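Local coordinates for protein hyaluronoglucosaminidase (Apis mellifera, PDB 1FCQ) that probably breaks down hyaluronan by hydrolysing its glycosidic bonds, as a family 56 glycosidase with a TIM-barrel fold, and is a major allergen of bee venom, at residues A[230-233]-A[234-238]; A[287-290]-A[291-295]; A[317-320]-A[321-325]. All blocks are in the same frame, centred on the assembly; numbering follows the deposited sequence.

Interaction 1: A[230-233]-A[234-238]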
ATOM      1  N   TRP A 230      15.405 -10.232  -2.760  1.00 24.96           N
ATOM      2  CA  TRP A 230      16.810 -10.579  -2.922  1.00 26.37           C
ATOM      3  C   TRP A 230      16.969 -11.872  -3.712  1.00 30.76           C
ATOM      4  O   TRP A 230      17.896 -12.007  -4.519  1.00 33.79           O
ATOM      5  CB  TRP A 230      17.461 -10.699  -1.541  1.00 33.19           C
ATOM      6  CG  TRP A 230      18.957 -10.669  -1.574  1.00 46.67           C
ATOM      7  CD1 TRP A 230      19.763  -9.566  -1.605  1.00 49.23           C
ATOM      8  CD2 TRP A 230      19.829 -11.806  -1.583  1.00 51.05           C
ATOM      9  NE1 TRP A 230      21.081  -9.947  -1.632  1.00 55.75           N
ATOM     10  CE2 TRP A 230      21.149 -11.317  -1.622  1.00 54.79           C
ATOM     11  CE3 TRP A 230      19.617 -13.186  -1.564  1.00 53.30           C
ATOM     12  CZ2 TRP A 230      22.255 -12.164  -1.639  1.00 58.98           C
ATOM     13  CZ3 TRP A 230      20.714 -14.025  -1.582  1.00 56.10           C
ATOM     14  CH2 TRP A 230      22.018 -13.511  -1.619  1.00 59.46           C
ATOM     15  N   ASN A 231      16.058 -12.815  -3.535  1.00 24.66           N
ATOM     16  CA  ASN A 231      16.079 -14.096  -4.233  1.00 28.16           C
ATOM     17  C   ASN A 231      15.450 -14.003  -5.617  1.00 29.26           C
ATOM     18  O   ASN A 231      14.421 -14.601  -5.927  1.00 30.07           O
ATOM     19  CB  ASN A 231      15.364 -15.168  -3.414  1.00 32.40           C
ATOM     20  CG  ASN A 231      15.667 -16.590  -3.840  1.00 37.15           C
ATOM     21  OD1 ASN A 231      15.282 -17.535  -3.153  1.00 42.93           O
ATOM     22  ND2 ASN A 231      16.353 -16.788  -4.955  1.00 36.64           N
ATOM     23  N   LEU A 232      16.044 -13.204  -6.482  1.00 25.13           N
ATOM     24  CA  LEU A 232      15.611 -12.954  -7.840  1.00 26.74           C
ATOM     25  C   LEU A 232      16.846 -12.483  -8.615  1.00 27.07           C
ATOM     26  O   LEU A 232      17.772 -11.950  -7.984  1.00 25.46           O
ATOM     27  CB  LEU A 232      14.553 -11.857  -7.921  1.00 27.92           C
ATOM     28  CG  LEU A 232      13.118 -12.054  -7.465  1.00 30.19           C
ATOM     29  CD1 LEU A 232      12.315 -10.763  -7.623  1.00 29.01           C
ATOM     30  CD2 LEU A 232      12.426 -13.168  -8.240  1.00 29.57           C
ATOM     31  N   THR A 233      16.881 -12.648  -9.925  1.00 22.72           N
ATOM     32  CA  THR A 233      17.990 -12.124 -10.716  1.00 22.89           C
ATOM     33  C   THR A 233      17.853 -10.608 -10.793  1.00 23.13           C
ATOM     34  O   THR A 233      16.765 -10.067 -10.552  1.00 23.80           O
ATOM     35  CB  THR A 233      18.001 -12.671 -12.158  1.00 24.50           C
ATOM     36  OG1 THR A 233      16.862 -12.159 -12.871  1.00 26.98           O
ATOM     37  CG2 THR A 233      17.996 -14.195 -12.166  1.00 24.92           C
ATOM     38  N   SER A 234      18.887  -9.907 -11.241  1.00 21.85           N
ATOM     39  CA  SER A 234      18.827  -8.471 -11.445  1.00 21.35           C
ATOM     40  C   SER A 234      17.716  -8.117 -12.436  1.00 20.43           C
ATOM     41  O   SER A 234      16.935  -7.186 -12.208  1.00 21.65           O
ATOM     42  CB  SER A 234      20.155  -7.928 -11.979  1.00 29.21           C
ATOM     43  OG  SER A 234      21.198  -8.132 -11.043  1.00 35.21           O
ATOM     44  N   GLY A 235      17.624  -8.859 -13.543  1.00 21.21           N
ATOM     45  CA  GLY A 235      16.581  -8.642 -14.531  1.00 22.63           C
ATOM     46  C   GLY A 235      15.187  -8.919 -13.979  1.00 21.26           C
ATOM     47  O   GLY A 235      14.245  -8.177 -14.306  1.00 22.73           O
ATOM     48  N   GLU A 236      15.048  -9.941 -13.138  1.00 19.87           N
ATOM     49  CA  GLU A 236      13.773 -10.263 -12.528  1.00 18.17           C
ATOM     50  C   GLU A 236      13.333  -9.165 -11.560  1.00 22.28           C
ATOM     51  O   GLU A 236      12.131  -8.897 -11.441  1.00 22.04           O
ATOM     52  CB  GLU A 236      13.760 -11.605 -11.801  1.00 19.89           C
ATOM     53  CG  GLU A 236      13.759 -12.783 -12.761  1.00 24.79           C
ATOM     54  CD  GLU A 236      14.053 -14.117 -12.115  1.00 31.03           C
ATOM     55  OE1 GLU A 236      13.658 -15.135 -12.733  1.00 33.66           O
ATOM     56  OE2 GLU A 236      14.654 -14.178 -11.023  1.00 30.90           O
ATOM     57  N   ARG A 237      14.309  -8.515 -10.902  1.00 18.81           N
ATOM     58  CA  ARG A 237      13.905  -7.423 -10.001  1.00 20.13           C
ATOM     59  C   ARG A 237      13.306  -6.266 -10.780  1.00 24.70           C
ATOM     60  O   ARG A 237      12.337  -5.612 -10.366  1.00 21.20           O
ATOM     61  CB  ARG A 237      15.089  -6.985  -9.138  1.00 18.78           C
ATOM     62  CG  ARG A 237      15.450  -8.014  -8.072  1.00 17.59           C
ATOM     63  CD  ARG A 237      16.623  -7.460  -7.260  1.00 22.83           C
ATOM     64  NE  ARG A 237      17.207  -8.490  -6.409  1.00 26.70           N
ATOM     65  CZ  ARG A 237      18.449  -8.932  -6.554  1.00 31.28           C
ATOM     66  NH1 ARG A 237      19.228  -8.413  -7.499  1.00 35.70           N
ATOM     67  NH2 ARG A 237      18.961  -9.873  -5.774  1.00 32.73           N
ATOM     68  N   VAL A 238      13.865  -5.968 -11.950  1.00 19.76           N
ATOM     69  CA  VAL A 238      13.341  -4.920 -12.819  1.00 17.87           C
ATOM     70  C   VAL A 238      11.960  -5.335 -13.330  1.00 18.94           C
ATOM     71  O   VAL A 238      11.054  -4.508 -13.424  1.00 19.71           O
ATOM     72  CB  VAL A 238      14.287  -4.670 -13.999  1.00 20.61           C
ATOM     73  CG1 VAL A 238      13.659  -3.736 -15.017  1.00 16.91           C
ATOM     74  CG2 VAL A 238      15.609  -4.115 -13.481  1.00 19.01           C
TER
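Thr233 and Glu236 form a capping box that opens helix 234-253, on the outside of the TIM barrel. Thr233 OG1 accepts from Glu236 N at 2.9 Å; with chi1 at 68° the hydroxyl sits between its own backbone N and carbonyl carbon. In return Thr233 N gives an almost straight bond (172°) to Glu236 OE2, 2.9 Å away, on the anti side and tilted out of the carboxylate plane. A short hydroxyl and a longer acid thus satisfy N-H groups lacking a helical acceptor, and the negative group probably gains from the helix dipole. The first turn is closed by Arg237 N bonded to Thr233 O.

Apolar contact is modest: Leu232 CB meets Arg237 CG at 3.9 Å, using the arginine's methylenes.

The charged end of Arg237 ties down the preceding loop. Its NE bonds Arg229 O and its NH1 pairs with Asp282 of helix 280-292. Leu232 O stands over one guanidinium face, 3.3 Å from Arg237 NH2 but poorly angled for a bond. NH2 lies over one face of the Trp230 ring, toward its rim, a long and at most weak cation-pi contact, and donates to Trp230 O at 2.7 Å, with that oxygen 22° out of the guanidinium plane.

Interaction 2: A[287-290]-A[291-295]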
ATOM      1  N   LEU A 287      14.628   2.157 -10.373  1.00 18.39           N
ATOM      2  CA  LEU A 287      14.130   3.535 -10.385  1.00 17.13           C
ATOM      3  C   LEU A 287      14.044   3.987 -11.844  1.00 18.22           C
ATOM      4  O   LEU A 287      13.108   4.678 -12.263  1.00 22.07           O
ATOM      5  CB  LEU A 287      14.958   4.477  -9.516  1.00 20.29           C
ATOM      6  CG  LEU A 287      14.931   4.205  -8.003  1.00 20.21           C
ATOM      7  CD1 LEU A 287      15.840   5.206  -7.305  1.00 24.74           C
ATOM      8  CD2 LEU A 287      13.519   4.228  -7.440  1.00 23.65           C
ATOM      9  N   ARG A 288      14.989   3.533 -12.682  1.00 20.19           N
ATOM     10  CA  ARG A 288      14.910   3.833 -14.116  1.00 21.78           C
ATOM     11  C   ARG A 288      13.667   3.219 -14.739  1.00 21.64           C
ATOM     12  O   ARG A 288      12.978   3.869 -15.538  1.00 23.10           O
ATOM     13  CB  ARG A 288      16.194   3.367 -14.818  1.00 24.48           C
ATOM     14  CG  ARG A 288      17.270   4.433 -14.834  1.00 30.17           C
ATOM     15  CD  ARG A 288      18.684   3.870 -14.910  1.00 41.08           C
ATOM     16  NE  ARG A 288      19.636   4.927 -15.218  1.00 42.41           N
ATOM     17  CZ  ARG A 288      20.918   5.021 -14.928  1.00 51.37           C
ATOM     18  NH1 ARG A 288      21.567   4.083 -14.247  1.00 54.94           N
ATOM     19  NH2 ARG A 288      21.592   6.099 -15.323  1.00 55.35           N
ATOM     20  N   LYS A 289      13.290   2.003 -14.352  1.00 18.43           N
ATOM     21  CA  LYS A 289      12.092   1.370 -14.891  1.00 22.76           C
ATOM     22  C   LYS A 289      10.836   2.151 -14.525  1.00 20.78           C
ATOM     23  O   LYS A 289       9.956   2.353 -15.363  1.00 18.29           O
ATOM     24  CB  LYS A 289      11.985  -0.082 -14.448  1.00 20.42           C
ATOM     25  CG  LYS A 289      10.771  -0.842 -14.931  1.00 19.61           C
ATOM     26  CD  LYS A 289      10.625  -0.857 -16.438  1.00 25.56           C
ATOM     27  CE  LYS A 289      11.385  -1.977 -17.103  1.00 34.38           C
ATOM     28  NZ  LYS A 289      12.832  -1.680 -17.239  1.00 42.17           N
ATOM     29  N   ILE A 290      10.741   2.601 -13.275  1.00 16.07           N
ATOM     30  CA  ILE A 290       9.586   3.376 -12.841  1.00 17.35           C
ATOM     31  C   ILE A 290       9.439   4.642 -13.681  1.00 17.12           C
ATOM     32  O   ILE A 290       8.318   4.976 -14.088  1.00 20.19           O
ATOM     33  CB  ILE A 290       9.700   3.748 -11.343  1.00 16.45           C
ATOM     34  CG1 ILE A 290       9.660   2.463 -10.507  1.00 16.17           C
ATOM     35  CG2 ILE A 290       8.553   4.661 -10.927  1.00 19.97           C
ATOM     36  CD1 ILE A 290       9.994   2.728  -9.048  1.00 16.29           C
ATOM     37  N   THR A 291      10.518   5.380 -13.907  1.00 22.49           N
ATOM     38  CA  THR A 291      10.468   6.625 -14.655  1.00 22.51           C
ATOM     39  C   THR A 291      10.234   6.390 -16.147  1.00 22.42           C
ATOM     40  O   THR A 291       9.435   7.102 -16.761  1.00 22.86           O
ATOM     41  CB  THR A 291      11.760   7.446 -14.491  1.00 27.72           C
ATOM     42  OG1 THR A 291      12.060   7.634 -13.100  1.00 37.00           O
ATOM     43  CG2 THR A 291      11.584   8.814 -15.140  1.00 27.17           C
ATOM     44  N   ASP A 292      10.923   5.410 -16.716  1.00 22.23           N
ATOM     45  CA  ASP A 292      10.776   5.102 -18.138  1.00 23.38           C
ATOM     46  C   ASP A 292       9.360   4.710 -18.523  1.00 24.59           C
ATOM     47  O   ASP A 292       8.887   5.027 -19.624  1.00 25.90           O
ATOM     48  CB  ASP A 292      11.745   3.991 -18.539  1.00 21.80           C
ATOM     49  CG  ASP A 292      13.199   4.401 -18.641  1.00 27.82           C
ATOM     50  OD1 ASP A 292      13.561   5.578 -18.462  1.00 28.11           O
ATOM     51  OD2 ASP A 292      14.036   3.497 -18.897  1.00 32.20           O
ATOM     52  N   LEU A 293       8.616   4.038 -17.637  1.00 17.24           N
ATOM     53  CA  LEU A 293       7.258   3.628 -17.936  1.00 18.77           C
ATOM     54  C   LEU A 293       6.233   4.748 -17.857  1.00 19.37           C
ATOM     55  O   LEU A 293       5.106   4.547 -18.323  1.00 22.94           O
ATOM     56  CB  LEU A 293       6.831   2.506 -16.974  1.00 22.80           C
ATOM     57  CG  LEU A 293       7.477   1.149 -17.255  1.00 20.59           C
ATOM     58  CD1 LEU A 293       7.217   0.173 -16.123  1.00 21.27           C
ATOM     59  CD2 LEU A 293       6.949   0.580 -18.567  1.00 20.60           C
ATOM     60  N   GLY A 294       6.590   5.876 -17.253  1.00 20.30           N
ATOM     61  CA  GLY A 294       5.681   7.005 -17.207  1.00 22.34           C
ATOM     62  C   GLY A 294       4.909   7.150 -15.910  1.00 22.65           C
ATOM     63  O   GLY A 294       3.853   7.792 -15.920  1.00 20.23           O
ATOM     64  N   ALA A 295       5.406   6.562 -14.821  1.00 20.41           N
ATOM     65  CA  ALA A 295       4.730   6.782 -13.532  1.00 17.13           C
ATOM     66  C   ALA A 295       4.831   8.265 -13.201  1.00 17.87           C
ATOM     67  O   ALA A 295       5.719   8.959 -13.719  1.00 22.04           O
ATOM     68  CB  ALA A 295       5.398   5.939 -12.454  1.00 15.77           C
TER
HETATM   69  O   HOH W   1      13.834   0.806 -17.836  1.00 32.48           O
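Thr291 meets both faces of the Leu287 peptide carbonyl: its N donates to Leu287 O at 3.1 Å from one face, and its hydroxyl OG1 to the same oxygen at 3.2 Å from the opposite one. With OG1 beside the backbone N (chi1 -53°), the hydroxyl can share Leu287 O with its own N-H, a short polar side chain satisfied by its own helix. This is the last turn of helix 280-292, finished by a Schellman motif. Gly294 takes a positive phi of 99°, easy for a residue with no beta carbon, and its N bonds Thr291 O, while Ala295 N reaches back weakly to Ile290 O at 3.4 Å.

Once the chain has turned, Ala295 CB packs on Ile290 CG2 at 3.7 Å. Both also touch Pro264 of strand 261-267, so small and branched apolar side chains suit this buried place. On the flank toward helix 234-253, Lys289, bent at chi2, chi3 and chi4, lays its methylenes across Leu293, CD against CD1 at 3.6 Å; Val238 and Val245 continue that apolar patch.

The polar end of the lysine turns to Asp292 without touching it. One water bridges them, accepting from Lys289 NZ at 2.7 Å and donating to Asp292 OD2 at 2.9 Å.

Interaction 3: A[317-320]-A[321-325]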
ATOM      1  N   ARG A 317      21.278   7.389   7.351  1.00 16.20           N
ATOM      2  CA  ARG A 317      21.725   8.644   6.765  1.00 15.80           C
ATOM      3  C   ARG A 317      22.943   8.400   5.876  1.00 16.23           C
ATOM      4  O   ARG A 317      23.056   8.924   4.786  1.00 14.87           O
ATOM      5  CB  ARG A 317      22.030   9.677   7.851  1.00 17.74           C
ATOM      6  CG  ARG A 317      22.209  11.080   7.279  1.00 19.12           C
ATOM      7  CD  ARG A 317      22.222  12.150   8.362  1.00 22.56           C
ATOM      8  NE  ARG A 317      22.035  13.495   7.846  1.00 31.25           N
ATOM      9  CZ  ARG A 317      21.337  14.510   8.329  1.00 36.89           C
ATOM     10  NH1 ARG A 317      20.603  14.464   9.433  1.00 23.55           N
ATOM     11  NH2 ARG A 317      21.314  15.683   7.701  1.00 32.67           N
ATOM     12  N   GLU A 318      23.856   7.519   6.306  1.00 16.22           N
ATOM     13  CA  GLU A 318      25.009   7.174   5.477  1.00 18.06           C
ATOM     14  C   GLU A 318      24.550   6.535   4.173  1.00 17.37           C
ATOM     15  O   GLU A 318      25.006   6.882   3.081  1.00 19.53           O
ATOM     16  CB  GLU A 318      25.861   6.197   6.265  1.00 21.69           C
ATOM     17  CG  GLU A 318      27.254   5.879   5.802  1.00 27.09           C
ATOM     18  CD  GLU A 318      28.009   5.105   6.896  1.00 19.61           C
ATOM     19  OE1 GLU A 318      28.075   3.874   6.729  1.00 23.00           O
ATOM     20  OE2 GLU A 318      28.483   5.726   7.865  1.00 24.82           O
ATOM     21  N   TYR A 319      23.581   5.610   4.262  1.00 17.35           N
ATOM     22  CA  TYR A 319      23.069   4.957   3.049  1.00 16.92           C
ATOM     23  C   TYR A 319      22.414   5.966   2.128  1.00 15.64           C
ATOM     24  O   TYR A 319      22.551   5.957   0.892  1.00 15.89           O
ATOM     25  CB  TYR A 319      22.078   3.847   3.413  1.00 16.76           C
ATOM     26  CG  TYR A 319      21.452   3.177   2.209  1.00 16.81           C
ATOM     27  CD1 TYR A 319      22.168   2.354   1.358  1.00 17.23           C
ATOM     28  CD2 TYR A 319      20.093   3.361   1.940  1.00 19.10           C
ATOM     29  CE1 TYR A 319      21.577   1.740   0.266  1.00 18.01           C
ATOM     30  CE2 TYR A 319      19.501   2.754   0.861  1.00 18.83           C
ATOM     31  CZ  TYR A 319      20.233   1.957   0.017  1.00 20.11           C
ATOM     32  OH  TYR A 319      19.628   1.338  -1.047  1.00 19.74           O
ATOM     33  N   LEU A 320      21.617   6.878   2.697  1.00 17.07           N
ATOM     34  CA  LEU A 320      20.986   7.942   1.938  1.00 13.48           C
ATOM     35  C   LEU A 320      22.005   8.801   1.179  1.00 15.29           C
ATOM     36  O   LEU A 320      21.812   9.115   0.015  1.00 18.02           O
ATOM     37  CB  LEU A 320      20.142   8.849   2.846  1.00 16.25           C
ATOM     38  CG  LEU A 320      19.561  10.121   2.234  1.00 15.45           C
ATOM     39  CD1 LEU A 320      18.591   9.764   1.097  1.00 17.58           C
ATOM     40  CD2 LEU A 320      18.845  10.991   3.256  1.00 16.05           C
ATOM     41  N   ASN A 321      23.093   9.169   1.842  1.00 17.08           N
ATOM     42  CA  ASN A 321      24.094  10.040   1.215  1.00 20.52           C
ATOM     43  C   ASN A 321      25.032   9.265   0.305  1.00 18.97           C
ATOM     44  O   ASN A 321      25.451   9.823  -0.716  1.00 21.57           O
ATOM     45  CB  ASN A 321      24.760  10.854   2.325  1.00 19.37           C
ATOM     46  CG  ASN A 321      23.788  11.935   2.803  1.00 20.13           C
ATOM     47  OD1 ASN A 321      23.318  12.745   2.003  1.00 26.10           O
ATOM     48  ND2 ASN A 321      23.461  11.966   4.083  1.00 26.31           N
ATOM     49  N   ASN A 322      25.301   8.015   0.619  1.00 20.43           N
ATOM     50  CA  ASN A 322      26.169   7.178  -0.191  1.00 20.52           C
ATOM     51  C   ASN A 322      25.478   6.716  -1.470  1.00 19.44           C
ATOM     52  O   ASN A 322      26.077   6.655  -2.545  1.00 19.99           O
ATOM     53  CB  ASN A 322      26.605   5.915   0.563  1.00 19.63           C
ATOM     54  CG  ASN A 322      27.643   6.043   1.657  1.00 23.63           C
ATOM     55  OD1 ASN A 322      28.250   7.088   1.807  1.00 21.70           O
ATOM     56  ND2 ASN A 322      27.880   4.991   2.432  1.00 23.86           N
ATOM     57  N   GLU A 323      24.229   6.220  -1.344  1.00 20.15           N
ATOM     58  CA  GLU A 323      23.560   5.572  -2.454  1.00 17.12           C
ATOM     59  C   GLU A 323      22.136   5.994  -2.798  1.00 16.12           C
ATOM     60  O   GLU A 323      21.907   6.277  -3.974  1.00 20.13           O
ATOM     61  CB  GLU A 323      23.500   4.056  -2.164  1.00 17.78           C
ATOM     62  CG  GLU A 323      24.830   3.352  -1.908  1.00 18.74           C
ATOM     63  CD  GLU A 323      25.746   3.396  -3.117  1.00 25.58           C
ATOM     64  OE1 GLU A 323      25.255   3.571  -4.250  1.00 25.81           O
ATOM     65  OE2 GLU A 323      26.979   3.253  -2.956  1.00 32.13           O
ATOM     66  N   LEU A 324      21.211   5.999  -1.835  1.00 17.27           N
ATOM     67  CA  LEU A 324      19.808   6.269  -2.148  1.00 17.58           C
ATOM     68  C   LEU A 324      19.568   7.676  -2.681  1.00 17.04           C
ATOM     69  O   LEU A 324      18.938   7.816  -3.735  1.00 16.32           O
ATOM     70  CB  LEU A 324      18.918   5.994  -0.936  1.00 17.27           C
ATOM     71  CG  LEU A 324      17.408   6.200  -1.106  1.00 15.45           C
ATOM     72  CD1 LEU A 324      16.811   5.244  -2.134  1.00 15.40           C
ATOM     73  CD2 LEU A 324      16.719   6.028   0.251  1.00 17.04           C
ATOM     74  N   GLY A 325      20.086   8.681  -1.992  1.00 16.20           N
ATOM     75  CA  GLY A 325      19.935  10.067  -2.408  1.00 17.52           C
ATOM     76  C   GLY A 325      20.416  10.278  -3.840  1.00 20.25           C
ATOM     77  O   GLY A 325      19.674  10.726  -4.706  1.00 22.44           O
TER
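Tyr319 O accepts from both Glu323 N and Leu324 N, the mark of a wider, pi-type turn in helix 310-328, the helix that follows barrel strand 297-301. Up to Asn322 the bonds are ordinary alpha-helical ones. The two donors then reach Tyr319 O from opposite faces of its carbonyl plane, Glu323 N at 2.8 Å and Leu324 N at 3.0 Å, so that i+4 and i+5 bonds share one acceptor. The slip persists for another residue: Gly325 N reaches Leu320 O at 2.7 Å, in the carbonyl plane and on a lone pair. Glycine suits this spot, since a beta carbon on this backbone would collide with Leu320 O.

In the apolar packing Tyr319 pairs with Leu324. With CG anti to the backbone N (chi1 177°), the ring is carried alongside the turn, and CE2 comes 3.8 Å from Leu324 CB. The methylene of Glu323, its CB, lies 3.9 Å from Tyr319 CE1; both carbons approach the ring obliquely. Leu283 of helix 280-292 touches all three side chains, and the Tyr319 OH reaches beyond them to bond Leu278 O. Leu320 touches Phe29 and Val32; its CD1 lies 4.3 Å from Leu324 CD2.

In each polar pair, Arg317 with Asn321 and Glu318 with Asn322, the two side chains lie side by side and point the same way. Asn321 ND2 lies near the plane of the Arg317 guanidinium, beyond its edge, and gives Arg317 O a weak bond, bent to 121°; the stronger partners are outside. Asn321 ND2 and Arg317 NH2 hold Glu31 OE1 and OE2 respectively, and Asn321 OD1 pairs with Tyr36 OH.

The shared carboxylate of Glu31 probably fixes the rotation of both side chains and ties helix 310-328 to helix 31-34.

From the N terminus the three contacts come in series; each is local, between residues a few positions apart, and closes no long loop, and none nests in or crosses another. Interaction 1 starts helix 234-253 after the loop that leaves strand 221-222. Strand 261-267 follows, then helix 280-292, whose end at interaction 2 returns the chain to strand 297-301 and completes a beta-alpha-beta crossover. Interaction 3 lies within helix 310-328, beyond that strand. Interactions 1 and 2, with centres about 17 Å apart, touch through Val238 and Lys289, where neighbouring helices pack. Interactions 2 and 3 do not touch, yet helix 280-292 joins them, lying against both helix 234-253 and helix 310-328 on the barrel's outer layer.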